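Local structure of ectonucleotide pyrophosphatase/phosphodiesterase family member 5 (Mus musculus, 5VEO) at residues Ile76-Met81 with Leu249-Pro254. The protein probably hydrolyses phosphodiester bonds of nucleotide substrates as a zinc-dependent ectoenzyme of the alkaline phosphatase superfamily. The protein carries 1 engineered substitution. Residues are numbered along the deposited sequence; the frame is centred on the assembly and turned at random.
Sequences IVANDM and LIDHSP. With AMP (adenosine monophosphate), chain Q.
Beside the nucleotide pocket of this alkaline-phosphatase-like domain of the type I phosphodiesterase family, the start of the two-stranded hairpin 80-83/88-91 meets the loop joining strands 247-249 and 255-260 of the four-stranded antiparallel sheet, with D80 and M81 set against I250 and D251. No direct hydrogen bond links the segments, and they bury 185 Å² in all, so the join is small and made by van der Waals contact and one water. CG2 of I250 packs on the backbone of M81, 3.7 Å from its carbonyl C. CB of D80 lies 3.5 Å from the carbonyl O of I250. CG of D251 is anti to its backbone N (chi1 -164°), which carries the carboxylate toward A78 and D80. The side chains of D80 and D251 cross at about a right angle, their carboxylate planes 41° apart, and the like-charged OD1 of D80 and OD1 of D251 come within 3.8 Å. OD1 of D80 also has E93 as a like-charged neighbour, which could raise a pKa among the three; its other oxygen, OD2, is hydrogen-bonded to the hydroxyl of S91. OD2 of D251 lies 3.7 Å from CB of A78 and accepts a water's hydrogen bond at 2.6 Å. The same water accepts from the backbone N of N79 at 2.9 Å, so a single molecule ties the loop to a residue that binds the AMP phosphate. On the N79 side chain, OD1 accepts from the backbone N of Y59, which helps fix the amide's rotation, while ND2 donates to O1P of AMP at 2.8 Å with an N-H...O angle of 157°.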
loop_
_atom_site.group_PDB
_atom_site.type_symbol
_atom_site.label_atom_id
_atom_site.label_comp_id
_atom_site.label_asym_id
_atom_site.label_seq_id
_atom_site.Cartn_x
_atom_site.Cartn_y
_atom_site.Cartn_z
ATOM N N ILE A 76 -2.426 10.980 2.804
ATOM C CA ILE A 76 -3.066 9.732 3.252
ATOM C C ILE A 76 -2.043 9.063 4.163
ATOM O O ILE A 76 -1.246 8.211 3.755
ATOM C CB ILE A 76 -3.497 8.843 2.078
ATOM C CG1 ILE A 76 -4.505 9.560 1.165
ATOM C CG2 ILE A 76 -4.092 7.539 2.590
ATOM C CD1 ILE A 76 -5.865 9.809 1.787
ATOM N N VAL A 77 -2.020 9.510 5.423
ATOM C CA VAL A 77 -0.944 9.109 6.332
ATOM C C VAL A 77 -1.232 7.797 7.053
ATOM O O VAL A 77 -0.306 7.207 7.621
ATOM C CB VAL A 77 -0.620 10.208 7.366
ATOM C CG1 VAL A 77 -0.326 11.533 6.669
ATOM C CG2 VAL A 77 -1.724 10.398 8.380
ATOM N N ALA A 78 -2.463 7.303 7.013
ATOM C CA ALA A 78 -2.838 6.073 7.691
ATOM C C ALA A 78 -4.174 5.607 7.130
ATOM O O ALA A 78 -4.854 6.341 6.409
ATOM C CB ALA A 78 -2.926 6.287 9.207
ATOM N N ASN A 79 -4.563 4.376 7.498
ATOM C CA ASN A 79 -5.894 3.874 7.182
ATOM C C ASN A 79 -6.953 4.493 8.072
ATOM O O ASN A 79 -8.131 4.449 7.725
ATOM C CB ASN A 79 -5.984 2.365 7.361
ATOM C CG ASN A 79 -5.092 1.592 6.410
ATOM O OD1 ASN A 79 -4.625 2.088 5.373
ATOM N ND2 ASN A 79 -4.891 0.341 6.751
ATOM N N ASP A 80 -6.549 5.005 9.230
ATOM C CA ASP A 80 -7.426 5.681 10.180
ATOM C C ASP A 80 -6.759 6.988 10.553
ATOM O O ASP A 80 -5.628 6.985 11.049
ATOM C CB ASP A 80 -7.674 4.827 11.422
ATOM C CG ASP A 80 -8.516 3.619 11.116
ATOM O OD1 ASP A 80 -7.938 2.561 10.823
ATOM O OD2 ASP A 80 -9.754 3.730 11.141
ATOM N N MET A 81 -7.447 8.095 10.289
ATOM C CA MET A 81 -6.882 9.425 10.455
ATOM C C MET A 81 -7.899 10.354 11.091
ATOM O O MET A 81 -9.112 10.137 11.022
ATOM C CB MET A 81 -6.489 10.061 9.126
ATOM C CG MET A 81 -5.427 9.351 8.356
ATOM S SD MET A 81 -5.074 10.234 6.826
ATOM C CE MET A 81 -6.338 9.599 5.734
ATOM N N LEU A 249 -7.327 7.561 20.868
ATOM C CA LEU A 249 -6.478 6.712 20.042
ATOM C C LEU A 249 -7.036 6.762 18.624
ATOM O O LEU A 249 -8.088 6.193 18.336
ATOM C CB LEU A 249 -6.443 5.297 20.611
ATOM C CG LEU A 249 -5.426 4.313 20.053
ATOM C CD1 LEU A 249 -3.993 4.842 20.124
ATOM C CD2 LEU A 249 -5.562 2.996 20.822
ATOM N N ILE A 250 -6.337 7.484 17.746
ATOM C CA ILE A 250 -6.785 7.696 16.373
ATOM C C ILE A 250 -6.520 6.466 15.507
ATOM O O ILE A 250 -7.315 6.136 14.614
ATOM C CB ILE A 250 -6.090 8.949 15.812
ATOM C CG1 ILE A 250 -6.377 10.175 16.685
ATOM C CG2 ILE A 250 -6.504 9.207 14.369
ATOM C CD1 ILE A 250 -7.819 10.453 16.871
ATOM N N ASP A 251 -5.384 5.811 15.725
ATOM C CA ASP A 251 -4.977 4.590 15.037
ATOM C C ASP A 251 -4.275 3.724 16.076
ATOM O O ASP A 251 -3.575 4.261 16.940
ATOM C CB ASP A 251 -4.061 4.923 13.856
ATOM C CG ASP A 251 -3.916 3.774 12.868
ATOM O OD1 ASP A 251 -4.760 2.835 12.882
ATOM O OD2 ASP A 251 -2.967 3.846 12.045
ATOM N N HIS A 252 -4.472 2.397 16.030
ATOM C CA HIS A 252 -4.102 1.549 17.188
ATOM C C HIS A 252 -2.717 0.895 17.118
ATOM O O HIS A 252 -1.862 1.138 17.976
ATOM C CB HIS A 252 -5.167 0.468 17.417
ATOM C CG HIS A 252 -6.455 0.987 17.994
ATOM N ND1 HIS A 252 -7.070 0.412 19.088
ATOM C CD2 HIS A 252 -7.251 2.020 17.622
ATOM C CE1 HIS A 252 -8.187 1.066 19.361
ATOM N NE2 HIS A 252 -8.321 2.049 18.487
ATOM N N SER A 253 -2.514 -0.015 16.178
ATOM C CA SER A 253 -1.289 -0.841 16.176
ATOM C C SER A 253 -0.856 -1.086 14.747
ATOM O O SER A 253 -1.701 -1.321 13.887
ATOM C CB SER A 253 -1.511 -2.175 16.891
ATOM O OG SER A 253 -0.289 -2.880 17.105
ATOM N N PRO A 254 0.462 -1.081 14.487
ATOM C CA PRO A 254 1.594 -0.933 15.407
ATOM C C PRO A 254 2.111 0.496 15.530
ATOM O O PRO A 254 3.132 0.735 16.189
ATOM C CB PRO A 254 2.645 -1.830 14.778
ATOM C CG PRO A 254 2.415 -1.646 13.304
ATOM C CD PRO A 254 0.920 -1.513 13.149
HETATM P P AMP Q . -4.257 -3.106 5.018
HETATM O O1P AMP Q . -3.668 -1.824 5.524
HETATM O O2P AMP Q . -4.429 -4.134 6.143
HETATM O O3P AMP Q . -3.478 -3.707 3.851
HETATM O "O5'" AMP Q . -5.723 -2.803 4.450
HETATM C "C5'" AMP Q . -6.281 -3.683 3.462
HETATM C "C4'" AMP Q . -7.766 -3.873 3.592
HETATM O "O4'" AMP Q . -8.413 -2.704 3.106
HETATM C "C3'" AMP Q . -8.306 -5.020 2.734
HETATM O "O3'" AMP Q . -8.664 -6.117 3.545
HETATM C "C2'" AMP Q . -9.547 -4.446 2.043
HETATM O "O2'" AMP Q . -10.713 -5.211 2.185
HETATM C "C1'" AMP Q . -9.698 -3.077 2.675
HETATM N N9 AMP Q . -10.181 -2.075 1.752
HETATM C C8 AMP Q . -9.572 -1.612 0.647
HETATM N N7 AMP Q . -10.341 -0.658 0.066
HETATM C C5 AMP Q . -11.448 -0.531 0.846
HETATM C C6 AMP Q . -12.672 0.294 0.838
HETATM N N6 AMP Q . -12.869 1.191 -0.146
HETATM N N1 AMP Q . -13.569 0.126 1.825
HETATM C C2 AMP Q . -13.398 -0.759 2.824
HETATM N N3 AMP Q . -12.311 -1.543 2.914
HETATM C C4 AMP Q . -11.339 -1.467 1.949
HETATM O O HOH W 1 -3.556 2.825 9.692
#